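Local coordinates for endonuclease IV (Thermus thermophilus, PDB 3AAM), which cleaves phosphodiester bonds at apurinic or apyrimidinic sites in DNA during base excision repair, using metal ions held in a TIM barrel, at residues Phe6-Ala11 with Glu21-Leu26; Val102-Val107 with Val135-Asn140; Val148-Glu153 with Tyr174-Asp179; Gly230-Phe235 with Arg264-Glu269. All blocks are in the same frame, centred on the assembly; numbering follows the deposited sequence.

Contact 1 (Phe6-Ala11 with Glu21-Leu26); sequences FHLSIA and EEATAL
At the edge of the F6 ring, close to the ring plane, sits the CD1 methyl of L26, 4.2 Å from F6 CD2, and the two side chains cross at about a right angle. L260 and N259 of helix 253-267 also pack on this phenylalanine. The other flat group, the carboxylate of E22, lies beside L8, with E22 OE1 3.9 Å from L8 CD2. L8 forks over the helix: its CD1 methyl rests 3.8 Å from A23 CB, while CD2 reaches the acid and, at 4.3 Å, CD1 of L26. The CB of L8 already points at the helix, and CG, anti to the carbonyl carbon (chi1 -51°), continues the chain toward A23 and E22. E22, extended with CG anti to the backbone N (chi1 177°), carries OE1 to two waters that span the remaining distance to the loop. One accepts from S9 N at 2.9 Å and donates to E22 OE1 at 2.6 Å; the second donates to S9 O and, at 2.7 Å, also to E22 OE1. A single carboxylate oxygen thus receives two water protons and serves both polar backbone atoms of S9, and OE2 forms a salt bridge with R251. Polar coupling of the loop after strand 3-6 to helix 15-26 is therefore indirect across these residues, with methyl packing beside it, and the R251 charge probably favours the ionised form of E22.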
loop_
_atom_site.group_PDB
_atom_site.type_symbol
_atom_site.label_atom_id
_atom_site.label_comp_id
_atom_site.label_asym_id
_atom_site.label_seq_id
_atom_site.Cartn_x
_atom_site.Cartn_y
_atom_site.Cartn_z
ATOM N N PHE A 6 -8.294 -5.902 -3.158
ATOM C CA PHE A 6 -7.934 -5.051 -4.288
ATOM C C PHE A 6 -8.071 -3.598 -3.882
ATOM O O PHE A 6 -8.493 -3.274 -2.769
ATOM C CB PHE A 6 -8.900 -5.237 -5.463
ATOM C CG PHE A 6 -9.024 -6.642 -5.963
ATOM C CD1 PHE A 6 -7.898 -7.421 -6.199
ATOM C CD2 PHE A 6 -10.280 -7.162 -6.270
ATOM C CE1 PHE A 6 -8.018 -8.697 -6.741
ATOM C CE2 PHE A 6 -10.413 -8.435 -6.812
ATOM C CZ PHE A 6 -9.285 -9.204 -7.050
ATOM N N HIS A 7 -7.723 -2.724 -4.818
ATOM C CA HIS A 7 -7.896 -1.302 -4.618
ATOM C C HIS A 7 -9.263 -1.040 -5.234
ATOM O O HIS A 7 -9.484 -1.318 -6.420
ATOM C CB HIS A 7 -6.825 -0.498 -5.351
ATOM C CG HIS A 7 -6.869 0.960 -5.028
ATOM N ND1 HIS A 7 -7.898 1.780 -5.439
ATOM C CD2 HIS A 7 -6.047 1.731 -4.279
ATOM C CE1 HIS A 7 -7.706 2.994 -4.957
ATOM N NE2 HIS A 7 -6.590 2.992 -4.249
ATOM N N LEU A 8 -10.181 -0.532 -4.418
ATOM C CA LEU A 8 -11.551 -0.266 -4.846
ATOM C C LEU A 8 -11.823 1.218 -5.055
ATOM O O LEU A 8 -11.197 2.070 -4.421
ATOM C CB LEU A 8 -12.525 -0.819 -3.801
ATOM C CG LEU A 8 -12.303 -2.276 -3.378
ATOM C CD1 LEU A 8 -13.250 -2.626 -2.236
ATOM C CD2 LEU A 8 -12.518 -3.200 -4.568
ATOM N N SER A 9 -12.781 1.511 -5.929
ATOM C CA SER A 9 -13.153 2.885 -6.243
ATOM C C SER A 9 -14.054 3.517 -5.192
ATOM O O SER A 9 -14.824 2.829 -4.522
ATOM C CB SER A 9 -13.862 2.931 -7.599
ATOM O OG SER A 9 -14.363 4.229 -7.858
ATOM N N ILE A 10 -13.949 4.835 -5.051
ATOM C CA ILE A 10 -14.783 5.566 -4.106
ATOM C C ILE A 10 -15.606 6.605 -4.856
ATOM O O ILE A 10 -16.297 7.423 -4.247
ATOM C CB ILE A 10 -13.945 6.280 -3.020
ATOM C CG1 ILE A 10 -13.006 7.308 -3.656
ATOM C CG2 ILE A 10 -13.145 5.258 -2.229
ATOM C CD1 ILE A 10 -12.358 8.242 -2.647
ATOM N N ALA A 11 -15.533 6.568 -6.183
ATOM C CA ALA A 11 -16.281 7.510 -7.009
ATOM C C ALA A 11 -17.764 7.151 -7.015
ATOM O O ALA A 11 -18.142 6.023 -6.706
ATOM C CB ALA A 11 -15.734 7.502 -8.433
ATOM N N GLU A 21 -19.075 -1.909 0.502
ATOM C CA GLU A 21 -20.072 -2.807 -0.072
ATOM C C GLU A 21 -19.491 -3.709 -1.150
ATOM O O GLU A 21 -19.817 -4.896 -1.213
ATOM C CB GLU A 21 -21.237 -2.013 -0.657
ATOM C CG GLU A 21 -21.979 -1.170 0.363
ATOM C CD GLU A 21 -23.233 -0.551 -0.206
ATOM O OE1 GLU A 21 -23.800 0.348 0.449
ATOM O OE2 GLU A 21 -23.657 -0.972 -1.305
ATOM N N GLU A 22 -18.636 -3.150 -2.004
ATOM C CA GLU A 22 -18.033 -3.934 -3.071
ATOM C C GLU A 22 -17.087 -4.995 -2.511
ATOM O O GLU A 22 -16.997 -6.101 -3.047
ATOM C CB GLU A 22 -17.291 -3.028 -4.061
ATOM C CG GLU A 22 -16.581 -3.802 -5.168
ATOM C CD GLU A 22 -16.009 -2.912 -6.252
ATOM O OE1 GLU A 22 -15.804 -1.709 -5.991
ATOM O OE2 GLU A 22 -15.751 -3.425 -7.364
ATOM N N ALA A 23 -16.387 -4.661 -1.431
ATOM C CA ALA A 23 -15.480 -5.621 -0.811
ATOM C C ALA A 23 -16.282 -6.818 -0.313
ATOM O O ALA A 23 -15.877 -7.968 -0.485
ATOM C CB ALA A 23 -14.724 -4.968 0.343
ATOM N N THR A 24 -17.431 -6.551 0.302
ATOM C CA THR A 24 -18.277 -7.627 0.799
ATOM C C THR A 24 -18.842 -8.447 -0.355
ATOM O O THR A 24 -18.877 -9.678 -0.301
ATOM C CB THR A 24 -19.457 -7.079 1.625
ATOM O OG1 THR A 24 -18.952 -6.345 2.745
ATOM C CG2 THR A 24 -20.332 -8.224 2.127
ATOM N N ALA A 25 -19.273 -7.755 -1.403
ATOM C CA ALA A 25 -19.855 -8.414 -2.568
ATOM C C ALA A 25 -18.855 -9.327 -3.273
ATOM O O ALA A 25 -19.208 -10.422 -3.727
ATOM C CB ALA A 25 -20.392 -7.366 -3.538
ATOM N N LEU A 26 -17.605 -8.879 -3.364
ATOM C CA LEU A 26 -16.562 -9.665 -4.014
ATOM C C LEU A 26 -16.033 -10.776 -3.117
ATOM O O LEU A 26 -15.426 -11.730 -3.600
ATOM C CB LEU A 26 -15.397 -8.763 -4.419
ATOM C CG LEU A 26 -15.621 -7.799 -5.582
ATOM C CD1 LEU A 26 -14.416 -6.876 -5.719
ATOM C CD2 LEU A 26 -15.841 -8.603 -6.860
HETATM O O HOH W 1 -14.025 -0.572 -7.537
HETATM O O HOH W 2 -16.426 0.701 -4.883
#

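Contact 2 (Val102-Val107 with Val135-Asn140)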
loop_
_atom_site.group_PDB
_atom_site.type_symbol
_atom_site.label_atom_id
_atom_site.label_comp_id
_atom_site.label_asym_id
_atom_site.label_seq_id
_atom_site.Cartn_x
_atom_site.Cartn_y
_atom_site.Cartn_z
ATOM N N VAL A 102 -9.751 4.027 9.445
ATOM C CA VAL A 102 -8.850 3.228 8.616
ATOM C C VAL A 102 -7.504 3.202 9.336
ATOM O O VAL A 102 -6.937 4.250 9.632
ATOM C CB VAL A 102 -8.691 3.853 7.213
ATOM C CG1 VAL A 102 -7.596 3.133 6.439
ATOM C CG2 VAL A 102 -10.015 3.764 6.452
ATOM N N GLU A 103 -6.990 2.008 9.609
ATOM C CA GLU A 103 -5.740 1.888 10.351
ATOM C C GLU A 103 -4.442 2.213 9.622
ATOM O O GLU A 103 -3.452 2.545 10.271
ATOM C CB GLU A 103 -5.626 0.486 10.959
ATOM C CG GLU A 103 -4.474 0.340 11.949
ATOM C CD GLU A 103 -4.447 -1.017 12.624
ATOM O OE1 GLU A 103 -5.449 -1.383 13.272
ATOM O OE2 GLU A 103 -3.420 -1.718 12.508
ATOM N N TYR A 104 -4.435 2.141 8.295
ATOM C CA TYR A 104 -3.207 2.409 7.548
ATOM C C TYR A 104 -3.325 3.348 6.356
ATOM O O TYR A 104 -4.330 3.355 5.649
ATOM C CB TYR A 104 -2.604 1.095 7.031
ATOM C CG TYR A 104 -2.223 0.108 8.106
ATOM C CD1 TYR A 104 -1.187 0.386 8.993
ATOM C CD2 TYR A 104 -2.915 -1.093 8.251
ATOM C CE1 TYR A 104 -0.848 -0.508 10.008
ATOM C CE2 TYR A 104 -2.585 -1.994 9.262
ATOM C CZ TYR A 104 -1.551 -1.693 10.135
ATOM O OH TYR A 104 -1.229 -2.567 11.148
ATOM N N VAL A 105 -2.272 4.132 6.150
ATOM C CA VAL A 105 -2.157 5.036 5.008
ATOM C C VAL A 105 -0.795 4.676 4.421
ATOM O O VAL A 105 0.198 4.627 5.145
ATOM C CB VAL A 105 -2.154 6.528 5.424
ATOM C CG1 VAL A 105 -1.781 7.404 4.230
ATOM C CG2 VAL A 105 -3.521 6.919 5.947
ATOM N N VAL A 106 -0.745 4.404 3.121
ATOM C CA VAL A 106 0.510 4.032 2.478
ATOM C C VAL A 106 0.890 5.040 1.400
ATOM O O VAL A 106 0.035 5.516 0.649
ATOM C CB VAL A 106 0.410 2.600 1.879
ATOM C CG1 VAL A 106 -0.707 2.536 0.849
ATOM C CG2 VAL A 106 1.735 2.191 1.270
ATOM N N VAL A 107 2.177 5.361 1.328
ATOM C CA VAL A 107 2.673 6.339 0.371
ATOM C C VAL A 107 4.015 5.912 -0.190
ATOM O O VAL A 107 4.774 5.217 0.482
ATOM C CB VAL A 107 2.848 7.717 1.064
ATOM C CG1 VAL A 107 3.846 7.599 2.203
ATOM C CG2 VAL A 107 3.303 8.766 0.057
ATOM N N VAL A 135 -1.582 4.511 11.114
ATOM C CA VAL A 135 -0.151 4.312 10.943
ATOM C C VAL A 135 0.235 4.595 9.492
ATOM O O VAL A 135 -0.400 4.094 8.566
ATOM C CB VAL A 135 0.250 2.861 11.281
ATOM C CG1 VAL A 135 1.742 2.660 11.033
ATOM C CG2 VAL A 135 -0.101 2.550 12.735
ATOM N N LEU A 136 1.274 5.402 9.302
ATOM C CA LEU A 136 1.754 5.729 7.963
ATOM C C LEU A 136 2.781 4.689 7.531
ATOM O O LEU A 136 3.726 4.395 8.264
ATOM C CB LEU A 136 2.382 7.127 7.951
ATOM C CG LEU A 136 2.983 7.624 6.631
ATOM C CD1 LEU A 136 1.925 7.676 5.534
ATOM C CD2 LEU A 136 3.572 9.014 6.854
ATOM N N LEU A 137 2.581 4.136 6.338
ATOM C CA LEU A 137 3.461 3.119 5.785
ATOM C C LEU A 137 4.209 3.665 4.582
ATOM O O LEU A 137 3.618 4.327 3.731
ATOM C CB LEU A 137 2.645 1.905 5.336
ATOM C CG LEU A 137 1.746 1.238 6.370
ATOM C CD1 LEU A 137 1.025 0.053 5.744
ATOM C CD2 LEU A 137 2.592 0.797 7.553
ATOM N N VAL A 138 5.508 3.396 4.516
ATOM C CA VAL A 138 6.309 3.839 3.381
ATOM C C VAL A 138 6.633 2.597 2.563
ATOM O O VAL A 138 7.010 1.564 3.118
ATOM C CB VAL A 138 7.624 4.530 3.826
ATOM C CG1 VAL A 138 7.301 5.841 4.525
ATOM C CG2 VAL A 138 8.418 3.621 4.748
ATOM N N GLU A 139 6.472 2.694 1.248
ATOM C CA GLU A 139 6.731 1.558 0.369
ATOM C C GLU A 139 8.159 1.540 -0.141
ATOM O O GLU A 139 8.796 2.583 -0.266
ATOM C CB GLU A 139 5.818 1.606 -0.866
ATOM C CG GLU A 139 4.446 2.220 -0.651
ATOM C CD GLU A 139 3.656 2.384 -1.951
ATOM O OE1 GLU A 139 4.258 2.735 -2.993
ATOM O OE2 GLU A 139 2.424 2.177 -1.925
ATOM N N ASN A 140 8.664 0.346 -0.430
ATOM C CA ASN A 140 9.987 0.239 -1.023
ATOM C C ASN A 140 9.698 0.552 -2.490
ATOM O O ASN A 140 8.556 0.414 -2.948
ATOM C CB ASN A 140 10.554 -1.174 -0.880
ATOM C CG ASN A 140 9.632 -2.233 -1.444
ATOM O OD1 ASN A 140 8.530 -2.438 -0.940
ATOM N ND2 ASN A 140 10.082 -2.916 -2.491
#
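V135 N donates to E103 O at 2.8 Å in a nearly straight bond (176° at the hydrogen), opening a ladder of five backbone hydrogen bonds between the two segments. V105 is gripped twice: its N gives to V135 O at 3.1 Å, and its O accepts from L137 N at 2.7 Å. V107 repeats the pattern, V107 N giving to L137 O at 3.0 Å and V107 O taking E139 N at 3.1 Å. The alternate residues direct their backbone polar groups to the flanking strands: Y104 and V106 bond to I68, V106 also to A70, and L136 and V138 to Q165. CA-H...O contacts, such as Y104 CA to V135 O at 3.4 Å, lie between the stronger bonds. On the side-chain face of Y104 and V106, the tyrosine ring runs beside V135, with Y104 CD1 3.7 Å from V135 CB; the aliphatic part of E103 covers one ring face, and E103 OE1 forms a salt bridge with R133. On the other face, L136 CD1 sits 3.8 Å from V107 CG1. E139 ends the strand close to a bound phosphate and to H172, a manganese ligand. Parallel strands at 27°, joined through helix 114-128, make this a beta-alpha-beta unit of the TIM barrel, whose C-terminal strand end borders the metal site.

Contact 3 (Val148-Glu153 with Tyr174-Asp179)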
loop_
_atom_site.group_PDB
_atom_site.type_symbol
_atom_site.label_atom_id
_atom_site.label_comp_id
_atom_site.label_asym_id
_atom_site.label_seq_id
_atom_site.Cartn_x
_atom_site.Cartn_y
_atom_site.Cartn_z
ATOM N N VAL A 148 13.789 7.197 -3.830
ATOM C CA VAL A 148 14.166 6.789 -2.484
ATOM C C VAL A 148 13.510 5.461 -2.106
ATOM O O VAL A 148 12.449 5.113 -2.626
ATOM C CB VAL A 148 13.736 7.869 -1.457
ATOM C CG1 VAL A 148 13.935 7.366 -0.041
ATOM C CG2 VAL A 148 14.534 9.146 -1.683
ATOM N N GLY A 149 14.160 4.711 -1.223
ATOM C CA GLY A 149 13.598 3.454 -0.754
ATOM C C GLY A 149 13.757 2.175 -1.556
ATOM O O GLY A 149 12.955 1.256 -1.388
ATOM N N ALA A 150 14.771 2.084 -2.409
ATOM C CA ALA A 150 14.968 0.863 -3.188
ATOM C C ALA A 150 15.517 -0.243 -2.290
ATOM O O ALA A 150 15.122 -1.402 -2.404
ATOM C CB ALA A 150 15.929 1.122 -4.347
ATOM N N ARG A 151 16.431 0.127 -1.398
ATOM C CA ARG A 151 17.047 -0.823 -0.477
ATOM C C ARG A 151 16.287 -0.903 0.843
ATOM O O ARG A 151 15.898 0.117 1.407
ATOM C CB ARG A 151 18.492 -0.409 -0.194
ATOM C CG ARG A 151 19.429 -0.551 -1.376
ATOM C CD ARG A 151 19.743 -2.015 -1.637
ATOM N NE ARG A 151 20.398 -2.633 -0.488
ATOM C CZ ARG A 151 20.686 -3.927 -0.400
ATOM N NH1 ARG A 151 20.375 -4.746 -1.396
ATOM N NH2 ARG A 151 21.289 -4.399 0.683
ATOM N N PHE A 152 16.086 -2.117 1.344
ATOM C CA PHE A 152 15.377 -2.278 2.603
ATOM C C PHE A 152 16.094 -1.538 3.726
ATOM O O PHE A 152 15.446 -0.997 4.621
ATOM C CB PHE A 152 15.227 -3.760 2.965
ATOM C CG PHE A 152 14.417 -4.553 1.972
ATOM C CD1 PHE A 152 13.415 -3.941 1.224
ATOM C CD2 PHE A 152 14.629 -5.918 1.814
ATOM C CE1 PHE A 152 12.635 -4.681 0.331
ATOM C CE2 PHE A 152 13.858 -6.666 0.928
ATOM C CZ PHE A 152 12.857 -6.047 0.185
ATOM N N GLU A 153 17.425 -1.502 3.679
ATOM C CA GLU A 153 18.193 -0.810 4.713
ATOM C C GLU A 153 17.867 0.676 4.751
ATOM O O GLU A 153 17.916 1.298 5.813
ATOM C CB GLU A 153 19.703 -0.968 4.488
ATOM C CG GLU A 153 20.282 -2.334 4.825
ATOM C CD GLU A 153 19.898 -3.409 3.829
ATOM O OE1 GLU A 153 19.450 -3.066 2.713
ATOM O OE2 GLU A 153 20.062 -4.603 4.160
ATOM N N TYR A 174 11.288 -6.493 -6.957
ATOM C CA TYR A 174 11.827 -7.232 -8.093
ATOM C C TYR A 174 12.535 -6.267 -9.038
ATOM O O TYR A 174 13.660 -6.519 -9.472
ATOM C CB TYR A 174 10.692 -7.954 -8.823
ATOM C CG TYR A 174 11.153 -8.985 -9.828
ATOM C CD1 TYR A 174 11.891 -10.094 -9.423
ATOM C CD2 TYR A 174 10.843 -8.856 -11.179
ATOM C CE1 TYR A 174 12.313 -11.052 -10.339
ATOM C CE2 TYR A 174 11.260 -9.810 -12.106
ATOM C CZ TYR A 174 11.995 -10.903 -11.676
ATOM O OH TYR A 174 12.414 -11.851 -12.582
ATOM N N ALA A 175 11.875 -5.154 -9.346
ATOM C CA ALA A 175 12.447 -4.160 -10.247
ATOM C C ALA A 175 13.731 -3.564 -9.690
ATOM O O ALA A 175 14.606 -3.152 -10.445
ATOM C CB ALA A 175 11.434 -3.054 -10.521
ATOM N N ALA A 176 13.846 -3.528 -8.368
ATOM C CA ALA A 176 15.025 -2.968 -7.722
ATOM C C ALA A 176 16.202 -3.935 -7.670
ATOM O O ALA A 176 17.343 -3.512 -7.465
ATOM C CB ALA A 176 14.673 -2.508 -6.316
ATOM N N GLY A 177 15.933 -5.226 -7.843
ATOM C CA GLY A 177 17.010 -6.202 -7.804
ATOM C C GLY A 177 16.814 -7.357 -6.835
ATOM O O GLY A 177 17.656 -8.252 -6.759
ATOM N N TYR A 178 15.722 -7.340 -6.078
ATOM C CA TYR A 178 15.442 -8.424 -5.140
ATOM C C TYR A 178 14.748 -9.531 -5.925
ATOM O O TYR A 178 13.648 -9.333 -6.441
ATOM C CB TYR A 178 14.539 -7.930 -4.012
ATOM C CG TYR A 178 15.223 -6.990 -3.039
ATOM C CD1 TYR A 178 16.123 -7.475 -2.089
ATOM C CD2 TYR A 178 14.947 -5.625 -3.048
ATOM C CE1 TYR A 178 16.727 -6.619 -1.162
ATOM C CE2 TYR A 178 15.548 -4.761 -2.130
ATOM C CZ TYR A 178 16.432 -5.266 -1.190
ATOM O OH TYR A 178 17.004 -4.422 -0.263
ATOM N N ASP A 179 15.382 -10.696 -6.008
ATOM C CA ASP A 179 14.820 -11.803 -6.778
ATOM C C ASP A 179 13.616 -12.494 -6.133
ATOM O O ASP A 179 13.725 -13.606 -5.614
ATOM C CB ASP A 179 15.902 -12.844 -7.069
ATOM C CG ASP A 179 15.548 -13.732 -8.244
ATOM O OD1 ASP A 179 14.364 -13.755 -8.639
ATOM O OD2 ASP A 179 16.454 -14.409 -8.773
HETATM O O HOH W 3 18.274 -5.575 1.796
#
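Y178 OH takes a nearly straight hydrogen bond from F152 N, 3.0 Å with 174° at the hydrogen, and lies 2.7 Å from a water hydrogen-bonded to it; that same water donates to E153 OE1. The guanidinium of R151 lies across this hydroxyl, its plane 15° from that of the tyrosine ring, and Y178 OH stands over one guanidinium face toward the rim, 3.6 Å from R151 NH1. R151 gets there by bending at chi2 and chi3, and R151 NH2 closes a salt bridge to E153 OE1 at 3.0 Å. The F152 and Y178 rings form an offset stack, centroids 4.0 Å apart and planes at 8°, with Y178 CZ over the centre of the F152 ring and the two side chains arriving from opposite directions. A150 O lies at the edge of the tyrosine ring, in its plane, 3.4 Å from Y178 CE2, and A150 CB meets A176 CB at 4.3 Å. A leucine in place of Y178 would probably leave F152 N without its acceptor and strip the ring of F152 of its stacking partner. L191 and A194 of helix 184-194 also pack on F152, tying the stack into the barrel's outer layer. The tyrosine follows the Schellman motif that ends helix 170-176 at G177, and its hydroxyl meets the first turn of helix 152-159, just after the N-cap residue R151: a helix C-terminus pinned to a helix N-terminus, in the loops of a TIM barrel.

Contact 4 (Gly230-Phe235 with Arg264-Glu269); sequences GLKRVF and RAWLEE
K232 lays its aliphatic chain over one face of the W266 indole, with K232 CB 3.6 Å from W266 CE2 and K232 CG 3.7 Å from the centroid of the five-membered ring, only 7° off its normal: a CH-pi contact. With CG anti to the backbone N (chi1 175°), the lysine runs across the pyrrole side before it bends at chi3, which brings NZ to 4.1 Å from E269 OE1, beyond salt-bridge range. F235 CD2 lies at the edge of the indole, near its plane, and touches W266 CB at 3.9 Å, whereas L231 CB comes in obliquely, 3.9 Å from W266 CH2. Farther along, F235 CE2 comes within 4.2 Å of L267 CD1. Glycine in place of W266 would probably deprive the K232 methylenes of the surface they lie on and open a gap between the two helices beside L231 and F235. What positions these residues is a second shell: F235 meets the F245 ring edge to face and the F263 ring at a tilt, L231 packs on L205 of the barrel sheet, and P2 touches both F235 and L267. Between helices 230-235 and 253-267, then, the segments are joined by dispersion and CH-pi forces, and the K232-E269 attraction is likely to be a modest, solvent-weakened addition at the margin.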
loop_
_atom_site.group_PDB
_atom_site.type_symbol
_atom_site.label_atom_id
_atom_site.label_comp_id
_atom_site.label_asym_id
_atom_site.label_seq_id
_atom_site.Cartn_x
_atom_site.Cartn_y
_atom_site.Cartn_z
ATOM N N GLY A 230 6.270 -17.023 -7.564
ATOM C CA GLY A 230 7.109 -16.499 -6.505
ATOM C C GLY A 230 6.231 -15.752 -5.515
ATOM O O GLY A 230 6.497 -15.738 -4.312
ATOM N N LEU A 231 5.172 -15.126 -6.024
ATOM C CA LEU A 231 4.251 -14.387 -5.167
ATOM C C LEU A 231 3.461 -15.325 -4.267
ATOM O O LEU A 231 3.016 -14.933 -3.189
ATOM C CB LEU A 231 3.286 -13.539 -6.003
ATOM C CG LEU A 231 3.918 -12.386 -6.782
ATOM C CD1 LEU A 231 2.819 -11.565 -7.431
ATOM C CD2 LEU A 231 4.746 -11.512 -5.842
ATOM N N LYS A 232 3.275 -16.566 -4.711
ATOM C CA LYS A 232 2.565 -17.544 -3.903
ATOM C C LYS A 232 3.388 -17.788 -2.637
ATOM O O LYS A 232 2.847 -17.862 -1.536
ATOM C CB LYS A 232 2.399 -18.859 -4.670
ATOM C CG LYS A 232 1.769 -19.981 -3.846
ATOM C CD LYS A 232 1.736 -21.306 -4.611
ATOM C CE LYS A 232 3.141 -21.831 -4.877
ATOM N NZ LYS A 232 3.141 -23.167 -5.549
ATOM N N ARG A 233 4.702 -17.896 -2.809
ATOM C CA ARG A 233 5.605 -18.137 -1.692
ATOM C C ARG A 233 5.628 -16.975 -0.701
ATOM O O ARG A 233 5.825 -17.180 0.497
ATOM C CB ARG A 233 7.010 -18.427 -2.219
ATOM C CG ARG A 233 7.121 -19.763 -2.948
ATOM C CD ARG A 233 7.506 -20.896 -1.997
ATOM N NE ARG A 233 6.517 -21.134 -0.948
ATOM C CZ ARG A 233 5.333 -21.706 -1.146
ATOM N NH1 ARG A 233 4.500 -21.880 -0.129
ATOM N NH2 ARG A 233 4.984 -22.110 -2.362
ATOM N N VAL A 234 5.430 -15.756 -1.196
ATOM C CA VAL A 234 5.395 -14.587 -0.321
ATOM C C VAL A 234 4.057 -14.573 0.422
ATOM O O VAL A 234 4.005 -14.410 1.645
ATOM C CB VAL A 234 5.548 -13.270 -1.132
ATOM C CG1 VAL A 234 5.305 -12.061 -0.236
ATOM C CG2 VAL A 234 6.943 -13.191 -1.725
ATOM N N PHE A 235 2.978 -14.760 -0.328
ATOM C CA PHE A 235 1.632 -14.766 0.226
ATOM C C PHE A 235 1.468 -15.821 1.316
ATOM O O PHE A 235 0.819 -15.576 2.331
ATOM C CB PHE A 235 0.626 -15.029 -0.904
ATOM C CG PHE A 235 -0.822 -14.945 -0.480
ATOM C CD1 PHE A 235 -1.366 -13.747 -0.026
ATOM C CD2 PHE A 235 -1.649 -16.058 -0.578
ATOM C CE1 PHE A 235 -2.719 -13.657 0.321
ATOM C CE2 PHE A 235 -3.000 -15.980 -0.234
ATOM C CZ PHE A 235 -3.535 -14.780 0.214
ATOM N N ARG A 264 -7.512 -17.295 -3.940
ATOM C CA ARG A 264 -8.208 -18.356 -3.238
ATOM C C ARG A 264 -7.575 -19.727 -3.404
ATOM O O ARG A 264 -7.598 -20.534 -2.475
ATOM C CB ARG A 264 -9.681 -18.346 -3.650
ATOM C CG ARG A 264 -10.396 -17.168 -3.009
ATOM C CD ARG A 264 -11.651 -16.719 -3.728
ATOM N NE ARG A 264 -12.197 -15.550 -3.043
ATOM C CZ ARG A 264 -13.221 -14.825 -3.474
ATOM N NH1 ARG A 264 -13.833 -15.135 -4.611
ATOM N NH2 ARG A 264 -13.635 -13.788 -2.756
ATOM N N ALA A 265 -6.995 -19.990 -4.569
ATOM C CA ALA A 265 -6.339 -21.271 -4.792
ATOM C C ALA A 265 -5.128 -21.326 -3.871
ATOM O O ALA A 265 -4.853 -22.345 -3.235
ATOM C CB ALA A 265 -5.906 -21.395 -6.243
ATOM N N TRP A 266 -4.407 -20.214 -3.795
ATOM C CA TRP A 266 -3.235 -20.146 -2.938
ATOM C C TRP A 266 -3.614 -20.286 -1.476
ATOM O O TRP A 266 -2.965 -21.010 -0.732
ATOM C CB TRP A 266 -2.491 -18.823 -3.143
ATOM C CG TRP A 266 -1.802 -18.719 -4.459
ATOM C CD1 TRP A 266 -1.616 -19.716 -5.373
ATOM C CD2 TRP A 266 -1.184 -17.551 -5.008
ATOM N NE1 TRP A 266 -0.924 -19.241 -6.459
ATOM C CE2 TRP A 266 -0.644 -17.914 -6.259
ATOM C CE3 TRP A 266 -1.032 -16.230 -4.564
ATOM C CZ2 TRP A 266 0.036 -17.005 -7.076
ATOM C CZ3 TRP A 266 -0.355 -15.325 -5.379
ATOM C CH2 TRP A 266 0.168 -15.718 -6.620
ATOM N N LEU A 267 -4.676 -19.598 -1.068
ATOM C CA LEU A 267 -5.110 -19.641 0.320
ATOM C C LEU A 267 -5.404 -21.067 0.788
ATOM O O LEU A 267 -5.169 -21.400 1.949
ATOM C CB LEU A 267 -6.340 -18.749 0.512
ATOM C CG LEU A 267 -6.714 -18.390 1.951
ATOM C CD1 LEU A 267 -5.523 -17.756 2.667
ATOM C CD2 LEU A 267 -7.894 -17.430 1.931
ATOM N N GLU A 268 -5.907 -21.904 -0.117
ATOM C CA GLU A 268 -6.216 -23.298 0.214
ATOM C C GLU A 268 -4.948 -24.102 0.474
ATOM O O GLU A 268 -4.999 -25.187 1.055
ATOM C CB GLU A 268 -6.973 -23.979 -0.929
ATOM C CG GLU A 268 -8.434 -23.623 -1.066
ATOM C CD GLU A 268 -9.124 -24.498 -2.099
ATOM O OE1 GLU A 268 -8.663 -24.522 -3.261
ATOM O OE2 GLU A 268 -10.118 -25.166 -1.747
ATOM N N GLU A 269 -3.814 -23.568 0.033
ATOM C CA GLU A 269 -2.528 -24.242 0.192
ATOM C C GLU A 269 -1.762 -23.788 1.430
ATOM O O GLU A 269 -0.631 -24.221 1.649
ATOM C CB GLU A 269 -1.656 -24.001 -1.042
ATOM C CG GLU A 269 -2.231 -24.527 -2.347
ATOM C CD GLU A 269 -1.395 -24.119 -3.546
ATOM O OE1 GLU A 269 -0.185 -24.431 -3.569
ATOM O OE2 GLU A 269 -1.945 -23.479 -4.466
#

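Along the chain the four contacts follow in series, each closing before the next opens, around one TIM barrel. Contact 2 is nearest the middle, its centre about 6 Å from that of the chain and within the barrel sheet, between parallel strands; contacts 1, 3 and 4 lie farther out, at about 16, 16 and 19 Å. Contacts 1 and 3 are on opposite sides of the chain's centre, their own centres about 30 Å apart. Two direct touches connect the set: L26 O of contact 1 meets R264 NH2 of contact 4, joining helices 15-26 and 253-267, and N140 of contact 2 packs on G149 and F152 of contact 3. Early and late helices thus meet, while strand 135-139, ending near the manganese site, precedes helix 152-159.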